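Local coordinates for putative GGDEF domain protein (PDB 7E6G), which probably catalyses the condensation of two GTP molecules into the second messenger cyclic di-GMP, with release of two diphosphates and magnesium as cofactor, at residues 114-119 / 177-182; 120-125 / 185-190; 107-112 / 161-166. One frame throughout, in Å; residues are numbered along the deposited sequence.

Contact 1 (114-119 / 177-182). With MG (magnesium ion), chain G; G2P (phosphomethylphosphonic acid guanylate ester), chain H.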
# COMPACT_ATOMS: atom_id res chain seq x y z
N MET A 114 25.96 4.25 -27.94
CA MET A 114 25.20 5.36 -27.60
C MET A 114 25.04 6.37 -28.64
O MET A 114 24.10 6.99 -28.73
CB MET A 114 25.66 5.95 -26.39
CG MET A 114 24.51 6.18 -25.59
SD MET A 114 24.69 7.55 -24.60
CE MET A 114 24.75 8.86 -25.67
N LEU A 115 26.08 6.59 -29.33
CA LEU A 115 26.17 7.46 -30.36
C LEU A 115 25.47 7.14 -31.51
O LEU A 115 24.96 7.91 -32.06
CB LEU A 115 27.61 7.70 -30.61
CG LEU A 115 27.77 8.92 -29.85
CD1 LEU A 115 28.25 8.85 -28.46
CD2 LEU A 115 28.36 9.98 -30.57
N LEU A 116 25.49 5.94 -31.88
CA LEU A 116 24.79 5.41 -32.94
C LEU A 116 23.34 5.42 -32.71
O LEU A 116 22.64 5.40 -33.58
CB LEU A 116 25.23 4.06 -33.17
CG LEU A 116 26.54 4.00 -33.79
CD1 LEU A 116 27.02 2.68 -34.06
CD2 LEU A 116 26.58 4.74 -35.02
N GLU A 117 22.92 5.18 -31.54
CA GLU A 117 21.60 5.19 -31.16
C GLU A 117 21.07 6.49 -31.17
O GLU A 117 20.04 6.62 -31.50
CB GLU A 117 21.50 4.45 -29.92
CG GLU A 117 20.45 4.75 -28.94
CD GLU A 117 20.74 4.01 -27.69
OE1 GLU A 117 21.27 2.88 -27.76
OE2 GLU A 117 20.44 4.54 -26.64
N ARG A 118 21.78 7.46 -30.74
CA ARG A 118 21.38 8.79 -30.78
C ARG A 118 21.48 9.34 -32.14
O ARG A 118 20.75 10.11 -32.51
CB ARG A 118 22.03 9.54 -29.71
CG ARG A 118 21.83 11.02 -29.73
CD ARG A 118 20.52 11.57 -29.26
NE ARG A 118 20.59 13.00 -29.08
CZ ARG A 118 20.82 13.55 -27.92
NH1 ARG A 118 21.02 12.80 -26.89
NH2 ARG A 118 20.87 14.82 -27.76
N LEU A 119 22.39 8.91 -32.91
CA LEU A 119 22.48 9.38 -34.29
C LEU A 119 21.26 8.95 -35.10
O LEU A 119 20.73 9.73 -35.91
CB LEU A 119 23.76 8.87 -34.95
CG LEU A 119 24.98 9.81 -34.87
CD1 LEU A 119 26.26 8.98 -34.95
CD2 LEU A 119 24.96 10.91 -35.94
N GLY A 177 31.25 11.55 -27.63
CA GLY A 177 31.41 10.11 -27.50
C GLY A 177 32.80 9.64 -27.87
O GLY A 177 33.48 10.23 -28.72
N ARG A 178 33.23 8.57 -27.20
CA ARG A 178 34.44 7.85 -27.57
C ARG A 178 34.16 7.00 -28.81
O ARG A 178 33.31 6.10 -28.76
CB ARG A 178 34.93 7.01 -26.40
CG ARG A 178 36.12 6.12 -26.76
CD ARG A 178 37.12 6.11 -25.66
NE ARG A 178 38.45 5.73 -26.12
CZ ARG A 178 39.30 5.05 -25.36
NH1 ARG A 178 38.92 4.69 -24.14
NH2 ARG A 178 40.49 4.72 -25.81
N TRP A 179 34.84 7.29 -29.91
CA TRP A 179 34.51 6.66 -31.18
C TRP A 179 35.50 5.56 -31.55
O TRP A 179 35.16 4.69 -32.35
CB TRP A 179 34.47 7.74 -32.28
CG TRP A 179 33.91 7.34 -33.64
CD1 TRP A 179 34.60 7.33 -34.85
CD2 TRP A 179 32.57 6.95 -33.95
NE1 TRP A 179 33.76 6.94 -35.86
CE2 TRP A 179 32.51 6.71 -35.35
CE3 TRP A 179 31.41 6.77 -33.19
CZ2 TRP A 179 31.33 6.29 -35.99
CZ3 TRP A 179 30.23 6.37 -33.83
CH2 TRP A 179 30.20 6.13 -35.21
N GLY A 180 36.69 5.60 -30.98
CA GLY A 180 37.77 4.70 -31.31
C GLY A 180 38.85 4.80 -30.25
O GLY A 180 38.66 5.43 -29.21
N GLY A 181 39.97 4.15 -30.52
CA GLY A 181 41.06 4.20 -29.56
C GLY A 181 41.41 5.62 -29.15
O GLY A 181 41.55 5.92 -27.96
N GLU A 182 41.55 6.51 -30.13
CA GLU A 182 41.91 7.90 -29.89
C GLU A 182 41.10 8.80 -30.82
O GLU A 182 41.60 9.80 -31.34
CB GLU A 182 43.42 8.11 -30.07
CG GLU A 182 44.08 7.13 -31.04
CD GLU A 182 44.37 7.75 -32.40
OE1 GLU A 182 43.80 7.28 -33.42
OE2 GLU A 182 45.17 8.71 -32.47
MG MG G . 45.82 9.54 -34.14
PG G2P H . 48.15 10.50 -36.40
O1G G2P H . 46.88 10.81 -36.45
O2G G2P H . 48.88 11.48 -35.96
O3G G2P H . 48.63 9.89 -37.48
O3B G2P H . 48.07 9.41 -35.32
PB G2P H . 48.97 8.51 -34.41
O1B G2P H . 48.54 8.84 -33.23
O2B G2P H . 50.28 8.61 -34.60
C3A G2P H . 48.68 6.82 -34.67
PA G2P H . 47.21 6.10 -34.79
O1A G2P H . 47.74 5.64 -35.99
O2A G2P H . 46.54 7.37 -34.67
O5' G2P H . 47.68 5.43 -33.56
C5' G2P H . 47.17 5.72 -32.26
C4' G2P H . 47.64 4.74 -31.23
O4' G2P H . 46.59 4.66 -30.45
C3' G2P H . 47.61 3.41 -31.77
O3' G2P H . 48.90 2.95 -31.76
C2' G2P H . 46.74 2.73 -30.78
O2' G2P H . 47.14 1.48 -30.40
C1' G2P H . 46.82 3.62 -29.68
N9 G2P H . 45.75 3.45 -28.77
C8 G2P H . 44.61 3.04 -29.21
N7 G2P H . 43.76 2.94 -28.24
C5 G2P H . 44.33 3.29 -27.17
C6 G2P H . 43.90 3.38 -25.94
O6 G2P H . 42.80 3.11 -25.60
N1 G2P H . 44.76 3.82 -24.97
C2 G2P H . 46.02 4.12 -25.32
N2 G2P H . 46.78 4.52 -24.43
N3 G2P H . 46.41 4.00 -26.58
C4 G2P H . 45.58 3.61 -27.51

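Contact 2 (120-125 / 185-190)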
# COMPACT_ATOMS: atom_id res chain seq x y z
N ARG A 120 20.79 7.72 -34.88
CA ARG A 120 19.54 7.28 -35.50
C ARG A 120 18.38 8.20 -35.11
O ARG A 120 17.63 8.68 -35.97
CB ARG A 120 19.26 5.83 -35.12
CG ARG A 120 17.94 5.28 -35.64
CD ARG A 120 18.04 3.77 -35.90
NE ARG A 120 18.02 3.43 -37.33
CZ ARG A 120 18.71 2.42 -37.88
NH1 ARG A 120 19.48 1.65 -37.12
NH2 ARG A 120 18.62 2.19 -39.19
N GLU A 121 18.22 8.47 -33.81
CA GLU A 121 17.04 9.25 -33.44
C GLU A 121 17.17 10.72 -33.86
O GLU A 121 16.16 11.38 -34.13
CB GLU A 121 16.71 9.12 -31.95
CG GLU A 121 17.77 9.56 -30.98
CD GLU A 121 17.45 9.10 -29.56
OE1 GLU A 121 17.65 9.90 -28.60
OE2 GLU A 121 17.00 7.94 -29.40
N GLU A 122 18.39 11.23 -34.01
CA GLU A 122 18.51 12.59 -34.53
C GLU A 122 18.32 12.66 -36.05
O GLU A 122 17.82 13.67 -36.55
CB GLU A 122 19.85 13.20 -34.13
CG GLU A 122 19.95 13.57 -32.65
CD GLU A 122 18.91 14.60 -32.24
OE1 GLU A 122 18.59 15.46 -33.07
OE2 GLU A 122 18.44 14.54 -31.08
N ASN A 123 18.56 11.64 -36.78
CA ASN A 123 18.26 11.64 -38.13
C ASN A 123 16.85 11.65 -38.28
O ASN A 123 16.47 12.19 -39.19
CB ASN A 123 18.66 10.43 -38.83
CG ASN A 123 19.69 10.65 -39.80
OD1 ASN A 123 20.50 11.26 -39.54
ND2 ASN A 123 19.63 10.12 -40.86
N GLU A 124 16.09 10.90 -37.50
CA GLU A 124 14.63 10.94 -37.57
C GLU A 124 14.08 12.32 -37.19
O GLU A 124 13.20 12.85 -37.88
CB GLU A 124 14.04 9.82 -36.69
CG GLU A 124 14.08 8.44 -37.37
CD GLU A 124 14.04 7.27 -36.38
OE1 GLU A 124 14.40 6.13 -36.78
OE2 GLU A 124 13.65 7.48 -35.21
N ARG A 125 14.61 12.95 -36.23
CA ARG A 125 14.16 14.23 -35.86
C ARG A 125 14.38 15.22 -36.91
O ARG A 125 13.75 16.17 -36.95
CB ARG A 125 14.90 14.63 -34.63
CG ARG A 125 14.33 15.73 -33.82
CD ARG A 125 15.30 16.06 -32.74
NE ARG A 125 14.67 16.28 -31.46
CZ ARG A 125 14.50 15.38 -30.50
NH1 ARG A 125 13.85 15.71 -29.40
NH2 ARG A 125 14.93 14.16 -30.63
N LEU A 185 33.68 11.48 -31.27
CA LEU A 185 32.61 11.97 -32.13
C LEU A 185 31.77 12.95 -31.33
O LEU A 185 31.19 12.58 -30.30
CB LEU A 185 31.76 10.83 -32.68
CG LEU A 185 30.76 11.30 -33.73
CD1 LEU A 185 31.44 12.00 -34.89
CD2 LEU A 185 29.93 10.13 -34.24
N LEU A 186 31.75 14.20 -31.77
CA LEU A 186 30.90 15.23 -31.21
C LEU A 186 29.61 15.27 -32.03
O LEU A 186 29.66 15.38 -33.26
CB LEU A 186 31.61 16.58 -31.24
CG LEU A 186 32.57 16.99 -30.10
CD1 LEU A 186 33.53 15.87 -29.65
CD2 LEU A 186 33.37 18.22 -30.49
N LEU A 187 28.47 15.14 -31.36
CA LEU A 187 27.17 15.36 -31.97
C LEU A 187 26.56 16.62 -31.37
O LEU A 187 26.30 16.68 -30.15
CB LEU A 187 26.25 14.16 -31.77
CG LEU A 187 24.82 14.39 -32.25
CD1 LEU A 187 24.71 14.22 -33.72
CD2 LEU A 187 23.92 13.40 -31.56
N LEU A 188 26.35 17.63 -32.20
CA LEU A 188 25.63 18.81 -31.74
C LEU A 188 24.23 18.77 -32.32
O LEU A 188 24.04 19.06 -33.52
CB LEU A 188 26.35 20.10 -32.15
CG LEU A 188 27.86 20.14 -31.96
CD1 LEU A 188 28.38 21.56 -32.17
CD2 LEU A 188 28.24 19.63 -30.60
N PRO A 189 23.23 18.41 -31.53
CA PRO A 189 21.88 18.28 -32.06
C PRO A 189 21.22 19.64 -32.22
O PRO A 189 21.53 20.60 -31.49
CB PRO A 189 21.16 17.44 -31.00
CG PRO A 189 21.86 17.81 -29.73
CD PRO A 189 23.28 18.17 -30.08
N GLN A 190 20.31 19.71 -33.19
CA GLN A 190 19.58 20.94 -33.49
C GLN A 190 20.53 22.13 -33.56
O GLN A 190 20.34 23.15 -32.90
CB GLN A 190 18.48 21.17 -32.45
CG GLN A 190 17.59 19.96 -32.24
CD GLN A 190 16.61 20.15 -31.12
OE1 GLN A 190 16.62 19.40 -30.13
NE2 GLN A 190 15.74 21.14 -31.26

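Contact 3 (107-112 / 161-166)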
# COMPACT_ATOMS: atom_id res chain seq x y z
N THR A 107 36.95 6.60 -20.12
CA THR A 107 36.72 8.05 -20.12
C THR A 107 35.40 8.45 -19.49
O THR A 107 35.19 9.64 -19.23
CB THR A 107 36.74 8.61 -21.56
OG1 THR A 107 35.73 7.96 -22.35
CG2 THR A 107 38.10 8.46 -22.22
N GLY A 108 34.47 7.50 -19.28
CA GLY A 108 33.14 7.83 -18.85
C GLY A 108 32.23 8.35 -19.94
O GLY A 108 31.01 8.36 -19.76
N LEU A 109 32.79 8.76 -21.08
CA LEU A 109 31.99 9.28 -22.18
C LEU A 109 30.99 8.25 -22.71
O LEU A 109 31.15 7.05 -22.50
CB LEU A 109 32.91 9.70 -23.32
CG LEU A 109 33.74 10.91 -22.98
CD1 LEU A 109 34.67 11.15 -24.16
CD2 LEU A 109 32.83 12.09 -22.76
N PRO A 110 30.10 8.67 -23.52
CA PRO A 110 29.25 7.80 -24.20
C PRO A 110 29.97 7.00 -25.18
O PRO A 110 30.77 7.47 -25.77
CB PRO A 110 28.45 8.75 -24.94
CG PRO A 110 28.32 9.85 -24.12
CD PRO A 110 29.45 9.90 -23.30
N ASN A 111 29.60 5.80 -25.41
CA ASN A 111 30.22 4.96 -26.36
C ASN A 111 29.68 4.90 -27.72
O ASN A 111 28.98 5.64 -28.00
CB ASN A 111 30.46 3.64 -25.75
CG ASN A 111 29.33 2.80 -25.69
OD1 ASN A 111 28.37 3.03 -26.11
ND2 ASN A 111 29.54 1.77 -25.21
N ARG A 112 30.15 4.05 -28.55
CA ARG A 112 29.71 3.92 -29.86
C ARG A 112 28.33 3.55 -30.01
O ARG A 112 27.75 4.03 -30.80
CB ARG A 112 30.49 2.96 -30.53
CG ARG A 112 31.58 3.41 -31.36
CD ARG A 112 31.70 2.52 -32.51
NE ARG A 112 32.72 3.01 -33.31
CZ ARG A 112 32.74 2.99 -34.56
NH1 ARG A 112 31.92 2.41 -35.19
NH2 ARG A 112 33.67 3.47 -35.11
N GLU A 161 41.80 13.21 -19.85
CA GLU A 161 41.84 14.66 -19.74
C GLU A 161 41.24 15.33 -20.97
O GLU A 161 40.59 16.38 -20.86
CB GLU A 161 43.27 15.11 -19.52
CG GLU A 161 43.78 14.81 -18.14
CD GLU A 161 43.21 15.76 -17.12
OE1 GLU A 161 43.87 16.80 -16.87
OE2 GLU A 161 42.11 15.46 -16.59
N ILE A 162 41.48 14.75 -22.14
CA ILE A 162 40.84 15.25 -23.35
C ILE A 162 39.34 15.17 -23.20
O ILE A 162 38.61 16.12 -23.54
CB ILE A 162 41.35 14.48 -24.58
CG1 ILE A 162 42.78 14.93 -24.92
CG2 ILE A 162 40.45 14.71 -25.78
CD1 ILE A 162 43.44 14.15 -26.02
N ALA A 163 38.84 14.05 -22.66
CA ALA A 163 37.40 13.89 -22.49
C ALA A 163 36.84 14.95 -21.55
O ALA A 163 35.81 15.59 -21.85
CB ALA A 163 37.09 12.49 -21.96
N ARG A 164 37.49 15.15 -20.41
CA ARG A 164 37.04 16.17 -19.46
C ARG A 164 37.00 17.53 -20.14
O ARG A 164 36.00 18.26 -20.04
CB ARG A 164 37.94 16.20 -18.23
CG ARG A 164 37.49 15.30 -17.11
CD ARG A 164 38.44 15.35 -15.92
NE ARG A 164 38.63 14.03 -15.30
CZ ARG A 164 39.70 13.71 -14.57
NH1 ARG A 164 40.66 14.60 -14.36
NH2 ARG A 164 39.81 12.48 -14.04
N ALA A 165 38.07 17.87 -20.86
CA ALA A 165 38.18 19.20 -21.45
C ALA A 165 37.10 19.42 -22.48
O ALA A 165 36.47 20.49 -22.51
CB ALA A 165 39.56 19.39 -22.08
N MET A 166 36.85 18.43 -23.34
CA MET A 166 35.84 18.61 -24.38
C MET A 166 34.45 18.73 -23.77
O MET A 166 33.69 19.63 -24.14
CB MET A 166 35.91 17.47 -25.40
CG MET A 166 37.13 17.59 -26.30
SD MET A 166 37.19 16.38 -27.63
CE MET A 166 36.94 14.88 -26.67

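Contact 1 (114-119 / 177-182)
W179 sets its CG anti to the backbone N (chi1 -170°) and L116 swings its CG opposite its own carbonyl carbon (chi1 -74°), and together these settings bring the indole and the leucine tip into touch. The methyl CD2 of L116 comes in at the edge of the indole, in the ring plane, 3.9 Å from W179 CH2. L115, its neighbour on helix 112-128, is aimed at the strand backbone instead: its CD1 lies 3.5 Å from G177 CA, so that the methyl packs on the glycine backbone. CB of L115 also stands obliquely off the indole, 4.4 Å from W179 CZ3.

The second segment belongs to the hairpin of the GGDEF fold, whose signature appears here as GGEEF at 180-184 and begins just after W179. Within it R178 bonds to the turn: NE donates to G180 O at 3.1 Å, and NH2 reaches G181 O at 2.7 Å, an acceptor only 14° out of the guanidinium plane. The same NH2 is hydrogen-bonded to the guanine oxygen O6 of the nucleotide analogue, 2.8 Å away, so one guanidinium links the turn carbonyls to the guanine. At the far end E182 OE2 binds the magnesium ion at 2.0 Å, a site shared with D139, the carbonyl of V140 and two oxygens of the analogue. W179 also has a cation-pi partner in R112, whose NE is hydrogen-bonded to W179 O.

Contact 2 (120-125 / 185-190)
E122 and R125 face P189 and Q190 where helix 112-128 of the GGDEF domain lies over the end of strand 183-188, in the helix-on-sheet layer of this alpha/beta fold. The CA atoms of E122 and P189, 7.1 Å apart, mark the nearest backbone approach.

Van der Waals packing comes first, and its aliphatic part is CG of E122, which rests against the methyl CD2 of L187, 4.1 Å away. A bend about CB-CG (chi2 -60°) lays the carboxylate against the proline ring, in van der Waals contact, with CD of E122 3.8 Å from P189 CB. L187 is buried by further neighbours, L135 of the adjoining strand and R118 one helical turn back.

Charge interactions run along the helix, not across the contact. R125 NH2 lies 3.6 Å from E122 OE2, but that oxygen is well out of the guanidinium plane, so the pair is electrostatic and no N-H points at the acceptor. A long, weak ion pair to R118 NE gives the same carboxylate a second positive neighbour.

Polar contact across the segments is limited to the outer margin, beside Q131. The planes of the R125 guanidinium and the Q190 amide are 24° apart, yet no hydrogen bond joins the two groups: Q190 OE1 sits obliquely to the guanidinium, with R125 NE 3.9 Å from it.

Contact 3 (107-112 / 161-166)
T107 and A163 bring the loop closest to helix 152-168, their CA atoms 6.3 Å apart, and the loop turns immediately afterwards at G108, whose phi is +78°. The methyl of A163 is the shared point of contact. From the loop, CB of T107 lies 3.9 Å from A163 CB, with the T107 methyl CG2 a little farther off at 4.2 Å from the same atom. L109, from the same loop, brings its CD1 to 3.5 Å from A163 CB. The CG of L109 is placed anti to the carbonyl carbon (chi1 -69°), which sends the branch toward the helix. Around this point F184 and C176 of the sheet also pack on L109, so the leucine is packed between helix 152-168 and the sheet.

The polar side of T107 is turned to the loop itself. Its OG1 accepts from L109 N at 3.3 Å with an N-H...O angle of 151°, an ST turn, and is also hydrogen-bonded to D104. The run from D104 to T107 fits the DxLT motif that precedes the core of GGDEF domains. Further on, N111 is the N-cap of helix 112-128, its OD1 bonded to M114 N. R112 then forms a salt bridge with E161 of a second subunit.

Across the segments the chemistry is wholly apolar, resting on a few carbon contacts with a single alanine methyl. No hydrogen bond crosses to fix the spacing, which is consistent with the loop's conformation being set by bonds outside this contact, such as those at T107 and the P110-R178 backbone bond.

In the fold
All three contacts lie within the GGDEF domain, and their touching residues are mainly buried, though contact 2 also reaches the surface at Q190. Contacts 1 and 2 share helix 112-128 and meet neighbouring strands of one sheet, where G177 O and L185 N are probably hydrogen-bonded. Contact 3 uses helix 152-168 instead and joins contact 1 by probable hydrogen bonds of R178 N with P110 O and of R112 NE with W179 O. Contacts 1 and 3 are apolar across their segments, although R178 and E182 of 177-182 reach nucleotide and magnesium; contact 2 mixes carbon packing with a buried carboxylate and a more open R125-Q190 margin.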